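Side-chain contacts in ATP-dependent RNA helicase HrpB (Escherichia coli, PDB 6EUD), which hydrolyses ATP to ADP and phosphate, and is a DEAH/RHA-type RNA helicase that binds single-stranded RNA: residues P493-A498 against I536-L541; A443-E448 against I551-L556. All blocks are in the same frame, centred on the assembly; numbering follows the deposited sequence.

Contact 1 (P493-A498 against I536-L541); sequences PLLAGA and IAPLLL
This is an apolar helix-on-strand contact, in which Leu495 and Ala496 near the end of helix 491-498 pack on Ile536 and Pro538 of strand 534-542. All four residues are buried. The axes of the two segments cross at 66° and come within 9.2 Å. Ile536 is the main projection from the strand. Its chain is fully extended at chi2 (-179°), which carries CD1 away from the strand and up to the helix backbone. There Ile536 CD1 lies 3.8 Å from Ala496 N and 3.9 Å from Leu495 CB. Ile536 CD1 also meets the side of Ala496, at 4.3 Å from CB. Leu495 answers from the helix. The CD1 methyl of Leu495 rests against the branch of Ile536, 4.1 Å from CB, and reaches the ring of Pro538 at CD, 4.2 Å away. With a valine in place of Ile536, CD1 is missing, and a gap would probably open against Leu495 and the backbone at Ala496. Leu562 of helix 559-565 touches both Ala496 and Ile536, and Met426 and Ile442 touch Leu495. The packing of a helix on a small mixed sheet here is consistent with the junction of helical bundle and OB-fold in DEAH/RHA helicases.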
ATOM      1  N   PRO A 493      -4.046 -19.716 -21.743  1.00 38.25           N
ATOM      2  CA  PRO A 493      -3.005 -18.737 -22.097  1.00 40.84           C
ATOM      3  C   PRO A 493      -3.394 -17.269 -21.823  1.00 42.45           C
ATOM      4  O   PRO A 493      -2.522 -16.477 -21.462  1.00 45.91           O
ATOM      5  CB  PRO A 493      -2.784 -18.983 -23.588  1.00 39.26           C
ATOM      6  CG  PRO A 493      -4.051 -19.638 -24.058  1.00 41.48           C
ATOM      7  CD  PRO A 493      -4.553 -20.450 -22.918  1.00 39.21           C
ATOM      8  N   LEU A 494      -4.669 -16.919 -21.951  1.00 39.04           N
ATOM      9  CA  LEU A 494      -5.143 -15.582 -21.558  1.00 37.33           C
ATOM     10  C   LEU A 494      -4.920 -15.291 -20.070  1.00 36.90           C
ATOM     11  O   LEU A 494      -4.453 -14.214 -19.686  1.00 41.11           O
ATOM     12  CB  LEU A 494      -6.627 -15.443 -21.892  1.00 37.33           C
ATOM     13  CG  LEU A 494      -6.947 -15.427 -23.389  1.00 36.52           C
ATOM     14  CD1 LEU A 494      -8.421 -15.666 -23.577  1.00 35.04           C
ATOM     15  CD2 LEU A 494      -6.543 -14.100 -24.000  1.00 36.63           C
ATOM     16  N   LEU A 495      -5.261 -16.258 -19.232  1.00 31.85           N
ATOM     17  CA  LEU A 495      -5.025 -16.144 -17.809  1.00 38.62           C
ATOM     18  C   LEU A 495      -3.543 -16.073 -17.469  1.00 41.78           C
ATOM     19  O   LEU A 495      -3.125 -15.260 -16.642  1.00 44.63           O
ATOM     20  CB  LEU A 495      -5.633 -17.328 -17.070  1.00 40.14           C
ATOM     21  CG  LEU A 495      -7.076 -17.295 -16.600  1.00 38.17           C
ATOM     22  CD1 LEU A 495      -7.265 -18.421 -15.578  1.00 35.87           C
ATOM     23  CD2 LEU A 495      -7.460 -15.941 -16.013  1.00 34.49           C
ATOM     24  N   ALA A 496      -2.770 -16.957 -18.094  1.00 40.98           N
ATOM     25  CA  ALA A 496      -1.326 -17.045 -17.885  1.00 42.27           C
ATOM     26  C   ALA A 496      -0.645 -15.682 -17.982  1.00 44.34           C
ATOM     27  O   ALA A 496       0.239 -15.387 -17.192  1.00 49.93           O
ATOM     28  CB  ALA A 496      -0.696 -18.016 -18.891  1.00 39.46           C
ATOM     29  N   GLY A 497      -1.065 -14.856 -18.939  1.00 38.58           N
ATOM     30  CA  GLY A 497      -0.478 -13.542 -19.115  1.00 37.57           C
ATOM     31  C   GLY A 497      -0.767 -12.601 -17.956  1.00 40.96           C
ATOM     32  O   GLY A 497       0.148 -11.994 -17.393  1.00 45.30           O
ATOM     33  N   ALA A 498      -2.040 -12.507 -17.577  1.00 33.51           N
ATOM     34  CA  ALA A 498      -2.472 -11.527 -16.595  1.00 32.91           C
ATOM     35  C   ALA A 498      -2.357 -12.013 -15.145  1.00 32.05           C
ATOM     36  O   ALA A 498      -2.436 -11.212 -14.222  1.00 32.70           O
ATOM     37  CB  ALA A 498      -3.902 -11.106 -16.889  1.00 25.57           C
ATOM     38  N   ILE A 536      -4.004 -22.254 -12.434  1.00 50.68           N
ATOM     39  CA  ILE A 536      -3.864 -20.802 -12.394  1.00 46.51           C
ATOM     40  C   ILE A 536      -4.977 -20.325 -11.483  1.00 43.99           C
ATOM     41  O   ILE A 536      -6.137 -20.626 -11.741  1.00 46.71           O
ATOM     42  CB  ILE A 536      -3.995 -20.132 -13.779  1.00 49.89           C
ATOM     43  CG1 ILE A 536      -3.068 -20.788 -14.801  1.00 45.94           C
ATOM     44  CG2 ILE A 536      -3.652 -18.660 -13.653  1.00 48.89           C
ATOM     45  CD1 ILE A 536      -3.133 -20.166 -16.140  1.00 42.54           C
ATOM     46  N   ALA A 537      -4.638 -19.624 -10.408  1.00 40.21           N
ATOM     47  CA  ALA A 537      -5.648 -19.203  -9.442  1.00 44.40           C
ATOM     48  C   ALA A 537      -5.778 -17.691  -9.394  1.00 39.65           C
ATOM     49  O   ALA A 537      -5.157 -17.039  -8.557  1.00 38.75           O
ATOM     50  CB  ALA A 537      -5.325 -19.745  -8.054  1.00 40.54           C
ATOM     51  N   PRO A 538      -6.600 -17.126 -10.289  1.00 42.94           N
ATOM     52  CA  PRO A 538      -6.743 -15.669 -10.313  1.00 45.68           C
ATOM     53  C   PRO A 538      -7.410 -15.093  -9.057  1.00 45.07           C
ATOM     54  O   PRO A 538      -7.048 -13.996  -8.642  1.00 45.82           O
ATOM     55  CB  PRO A 538      -7.599 -15.424 -11.569  1.00 40.44           C
ATOM     56  CG  PRO A 538      -8.260 -16.683 -11.844  1.00 44.24           C
ATOM     57  CD  PRO A 538      -7.323 -17.761 -11.405  1.00 41.22           C
ATOM     58  N   LEU A 539      -8.350 -15.817  -8.462  1.00 46.21           N
ATOM     59  CA  LEU A 539      -9.068 -15.308  -7.296  1.00 50.44           C
ATOM     60  C   LEU A 539      -8.647 -16.003  -5.991  1.00 51.09           C
ATOM     61  O   LEU A 539      -8.812 -17.219  -5.828  1.00 52.07           O
ATOM     62  CB  LEU A 539     -10.575 -15.454  -7.510  1.00 55.70           C
ATOM     63  CG  LEU A 539     -11.478 -14.505  -6.734  1.00 57.43           C
ATOM     64  CD1 LEU A 539     -11.090 -13.071  -7.009  1.00 58.42           C
ATOM     65  CD2 LEU A 539     -12.911 -14.753  -7.121  1.00 61.65           C
ATOM     66  N   LEU A 540      -8.121 -15.209  -5.063  1.00 50.57           N
ATOM     67  CA  LEU A 540      -7.507 -15.717  -3.838  1.00 49.89           C
ATOM     68  C   LEU A 540      -7.924 -14.954  -2.593  1.00 51.90           C
ATOM     69  O   LEU A 540      -7.850 -13.718  -2.562  1.00 54.13           O
ATOM     70  CB  LEU A 540      -5.985 -15.656  -3.946  1.00 47.97           C
ATOM     71  CG  LEU A 540      -5.329 -16.501  -5.020  1.00 48.17           C
ATOM     72  CD1 LEU A 540      -4.042 -15.857  -5.493  1.00 45.65           C
ATOM     73  CD2 LEU A 540      -5.076 -17.881  -4.459  1.00 46.86           C
ATOM     74  N   LEU A 541      -8.303 -15.695  -1.554  1.00 52.30           N
ATOM     75  CA  LEU A 541      -8.645 -15.096  -0.265  1.00 55.76           C
ATOM     76  C   LEU A 541      -7.543 -15.312   0.773  1.00 52.84           C
ATOM     77  O   LEU A 541      -7.415 -16.392   1.349  1.00 52.41           O
ATOM     78  CB  LEU A 541      -9.974 -15.660   0.251  1.00 61.53           C
ATOM     79  CG  LEU A 541     -10.423 -15.124   1.617  1.00 65.48           C
ATOM     80  CD1 LEU A 541     -10.446 -13.587   1.641  1.00 67.41           C
ATOM     81  CD2 LEU A 541     -11.791 -15.691   1.995  1.00 63.72           C
TER

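Contact 2 (A443-E448 against I551-L556); sequences AAILEE and ILLALL
Leu553 sets one methyl, CD1, astride Ile445 and Leu446 at the end of helix 433-447. Leu553 CD1 is 4.0 Å from Ile445 CG2 and 4.1 Å from Leu446 CD2. Ile445 CG2 and Leu446 CD2 stand 4.9 Å apart, so the leucine methyl sits over the shallow notch between them. The other methyl of Leu553, CD2, points away from the helix. Leu553 crosses Ile445 at about a right angle and Leu446 more obliquely. Ile445 uses its short branch: CG2 is anti to the backbone N (chi1 -64° for CG1), and this turns it to the strand side. Leu446 starts off to one side of the contact, and its end then bends nearer. The overlap is small, and it is entirely apolar.

The chain turns a corner at Leu553, between strands 548-552 and 554-556, and Leu553 points toward the helix. The helix ends just beyond its two contact residues, and Glu448 is the first residue to leave helical geometry. Glu448 N still bonds to Ala444 O at 3.1 Å. Nearby, Glu447 forms a salt bridge with Arg471 of helix 466-479. Trp468 of that helix touches Ile445, while Pro450 and Leu539 touch Leu553. A last helical turn is thus joined to a corner of the chain in the sheet region, consistent with the meeting of helical bundle and OB-fold in DEAH/RHA helicases.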
ATOM      1  N   ALA A 443     -13.450 -12.162 -17.703  1.00 35.27           N
ATOM      2  CA  ALA A 443     -13.345 -10.896 -17.006  1.00 35.23           C
ATOM      3  C   ALA A 443     -14.643 -10.574 -16.270  1.00 34.19           C
ATOM      4  O   ALA A 443     -14.623 -10.092 -15.140  1.00 36.33           O
ATOM      5  CB  ALA A 443     -12.984  -9.782 -17.983  1.00 31.91           C
ATOM      6  N   ALA A 444     -15.775 -10.848 -16.901  1.00 32.09           N
ATOM      7  CA  ALA A 444     -17.040 -10.541 -16.260  1.00 33.67           C
ATOM      8  C   ALA A 444     -17.201 -11.434 -15.019  1.00 34.50           C
ATOM      9  O   ALA A 444     -17.667 -10.989 -13.974  1.00 38.49           O
ATOM     10  CB  ALA A 444     -18.202 -10.714 -17.235  1.00 32.02           C
ATOM     11  N   ILE A 445     -16.766 -12.683 -15.131  1.00 29.85           N
ATOM     12  CA  ILE A 445     -16.767 -13.596 -13.997  1.00 34.02           C
ATOM     13  C   ILE A 445     -15.892 -13.115 -12.835  1.00 37.71           C
ATOM     14  O   ILE A 445     -16.352 -13.052 -11.695  1.00 35.14           O
ATOM     15  CB  ILE A 445     -16.293 -14.998 -14.416  1.00 33.03           C
ATOM     16  CG1 ILE A 445     -17.283 -15.585 -15.413  1.00 26.60           C
ATOM     17  CG2 ILE A 445     -16.164 -15.903 -13.183  1.00 27.23           C
ATOM     18  CD1 ILE A 445     -16.859 -16.903 -15.965  1.00 38.25           C
ATOM     19  N   LEU A 446     -14.629 -12.793 -13.110  1.00 39.59           N
ATOM     20  CA  LEU A 446     -13.714 -12.354 -12.042  1.00 34.79           C
ATOM     21  C   LEU A 446     -14.158 -11.041 -11.360  1.00 35.80           C
ATOM     22  O   LEU A 446     -13.875 -10.828 -10.185  1.00 38.62           O
ATOM     23  CB  LEU A 446     -12.286 -12.234 -12.602  1.00 28.11           C
ATOM     24  CG  LEU A 446     -11.714 -13.600 -13.008  1.00 27.64           C
ATOM     25  CD1 LEU A 446     -10.337 -13.516 -13.680  1.00 29.05           C
ATOM     26  CD2 LEU A 446     -11.640 -14.516 -11.794  1.00 27.22           C
ATOM     27  N   GLU A 447     -14.872 -10.179 -12.088  1.00 40.35           N
ATOM     28  CA  GLU A 447     -15.477  -8.960 -11.522  1.00 41.19           C
ATOM     29  C   GLU A 447     -16.682  -9.227 -10.603  1.00 45.62           C
ATOM     30  O   GLU A 447     -16.937  -8.477  -9.660  1.00 43.28           O
ATOM     31  CB  GLU A 447     -15.927  -8.020 -12.650  1.00 37.53           C
ATOM     32  CG  GLU A 447     -14.814  -7.288 -13.338  1.00 38.84           C
ATOM     33  CD  GLU A 447     -15.283  -6.388 -14.486  1.00 45.77           C
ATOM     34  OE1 GLU A 447     -16.508  -6.301 -14.800  1.00 44.09           O
ATOM     35  OE2 GLU A 447     -14.392  -5.746 -15.078  1.00 46.18           O
ATOM     36  N   GLU A 448     -17.456 -10.260 -10.930  1.00 50.24           N
ATOM     37  CA  GLU A 448     -18.651 -10.624 -10.169  1.00 49.25           C
ATOM     38  C   GLU A 448     -18.689 -12.131 -10.030  1.00 41.26           C
ATOM     39  O   GLU A 448     -19.450 -12.799 -10.728  1.00 38.98           O
ATOM     40  CB  GLU A 448     -19.922 -10.111 -10.847  1.00 59.21           C
ATOM     41  CG  GLU A 448     -20.918  -9.532  -9.867  1.00 77.54           C
ATOM     42  CD  GLU A 448     -20.425  -8.242  -9.237  1.00 95.24           C
ATOM     43  OE1 GLU A 448     -19.983  -7.347  -9.991  1.00103.86           O
ATOM     44  OE2 GLU A 448     -20.458  -8.132  -7.989  1.00104.40           O
ATOM     45  N   ILE A 551      -7.752 -20.647  -2.242  1.00 61.08           N
ATOM     46  CA  ILE A 551      -8.063 -20.547  -3.657  1.00 55.97           C
ATOM     47  C   ILE A 551      -9.573 -20.540  -3.845  1.00 56.73           C
ATOM     48  O   ILE A 551     -10.247 -21.478  -3.438  1.00 60.36           O
ATOM     49  CB  ILE A 551      -7.412 -21.701  -4.437  1.00 50.70           C
ATOM     50  CG1 ILE A 551      -5.885 -21.586  -4.341  1.00 45.00           C
ATOM     51  CG2 ILE A 551      -7.859 -21.698  -5.882  1.00 49.11           C
ATOM     52  CD1 ILE A 551      -5.149 -22.787  -4.894  1.00 46.04           C
ATOM     53  N   LEU A 552     -10.097 -19.469  -4.446  1.00 54.54           N
ATOM     54  CA  LEU A 552     -11.543 -19.300  -4.603  1.00 50.85           C
ATOM     55  C   LEU A 552     -12.000 -19.672  -6.007  1.00 50.68           C
ATOM     56  O   LEU A 552     -13.009 -20.359  -6.169  1.00 51.80           O
ATOM     57  CB  LEU A 552     -11.955 -17.863  -4.284  1.00 48.85           C
ATOM     58  CG  LEU A 552     -11.640 -17.289  -2.901  1.00 49.43           C
ATOM     59  CD1 LEU A 552     -12.108 -15.856  -2.843  1.00 45.79           C
ATOM     60  CD2 LEU A 552     -12.295 -18.119  -1.783  1.00 47.48           C
ATOM     61  N   LEU A 553     -11.266 -19.198  -7.018  1.00 51.70           N
ATOM     62  CA  LEU A 553     -11.517 -19.565  -8.416  1.00 52.17           C
ATOM     63  C   LEU A 553     -10.211 -19.919  -9.100  1.00 50.90           C
ATOM     64  O   LEU A 553      -9.245 -19.144  -9.062  1.00 50.98           O
ATOM     65  CB  LEU A 553     -12.209 -18.433  -9.180  1.00 51.65           C
ATOM     66  CG  LEU A 553     -13.723 -18.321  -9.055  1.00 53.43           C
ATOM     67  CD1 LEU A 553     -14.205 -17.150  -9.904  1.00 50.48           C
ATOM     68  CD2 LEU A 553     -14.401 -19.622  -9.447  1.00 48.45           C
ATOM     69  N   ALA A 554     -10.168 -21.088  -9.727  1.00 45.40           N
ATOM     70  CA  ALA A 554      -8.936 -21.526 -10.379  1.00 44.77           C
ATOM     71  C   ALA A 554      -9.233 -22.351 -11.610  1.00 45.85           C
ATOM     72  O   ALA A 554     -10.339 -22.889 -11.778  1.00 47.20           O
ATOM     73  CB  ALA A 554      -8.061 -22.320  -9.420  1.00 44.65           C
ATOM     74  N   LEU A 555      -8.221 -22.448 -12.460  1.00 45.37           N
ATOM     75  CA  LEU A 555      -8.318 -23.211 -13.692  1.00 49.95           C
ATOM     76  C   LEU A 555      -7.200 -24.238 -13.702  1.00 46.71           C
ATOM     77  O   LEU A 555      -6.073 -23.941 -13.268  1.00 45.56           O
ATOM     78  CB  LEU A 555      -8.222 -22.290 -14.917  1.00 50.35           C
ATOM     79  CG  LEU A 555      -8.632 -22.961 -16.232  1.00 56.45           C
ATOM     80  CD1 LEU A 555     -10.155 -23.024 -16.343  1.00 48.75           C
ATOM     81  CD2 LEU A 555      -8.002 -22.272 -17.437  1.00 55.99           C
ATOM     82  N   LEU A 556      -7.512 -25.445 -14.166  1.00 48.31           N
ATOM     83  CA  LEU A 556      -6.502 -26.483 -14.279  1.00 57.72           C
ATOM     84  C   LEU A 556      -5.796 -26.331 -15.607  1.00 56.12           C
ATOM     85  O   LEU A 556      -6.417 -26.056 -16.630  1.00 54.69           O
ATOM     86  CB  LEU A 556      -7.107 -27.884 -14.133  1.00 59.46           C
ATOM     87  CG  LEU A 556      -7.868 -28.539 -15.281  1.00 64.16           C
ATOM     88  CD1 LEU A 556      -6.949 -29.365 -16.165  1.00 64.18           C
ATOM     89  CD2 LEU A 556      -8.992 -29.419 -14.722  1.00 70.45           C
TER

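In the fold
Contact 1 and contact 2 have centres about 8 Å apart and reach the same mixed sheet. Strand 534-542 pairs with both 548-552 and 554-556. The pairing is backbone to backbone, with Ile536 N 2.8 Å from Leu555 O and Leu539 O 2.9 Å from Leu552 N. Between these bonds Pro538 CD packs 3.3 Å from Leu553 O. Side chains join the contacts too: Pro538 touches Leu446, and Leu555 touches Leu495. Helices 433-447 and 491-498 thus both pack near strand 534-542. Along the chain, residues 493-541 all fall between the two segments of contact 2. Both contacts lie away from the predicted ATP site and the DEFH box.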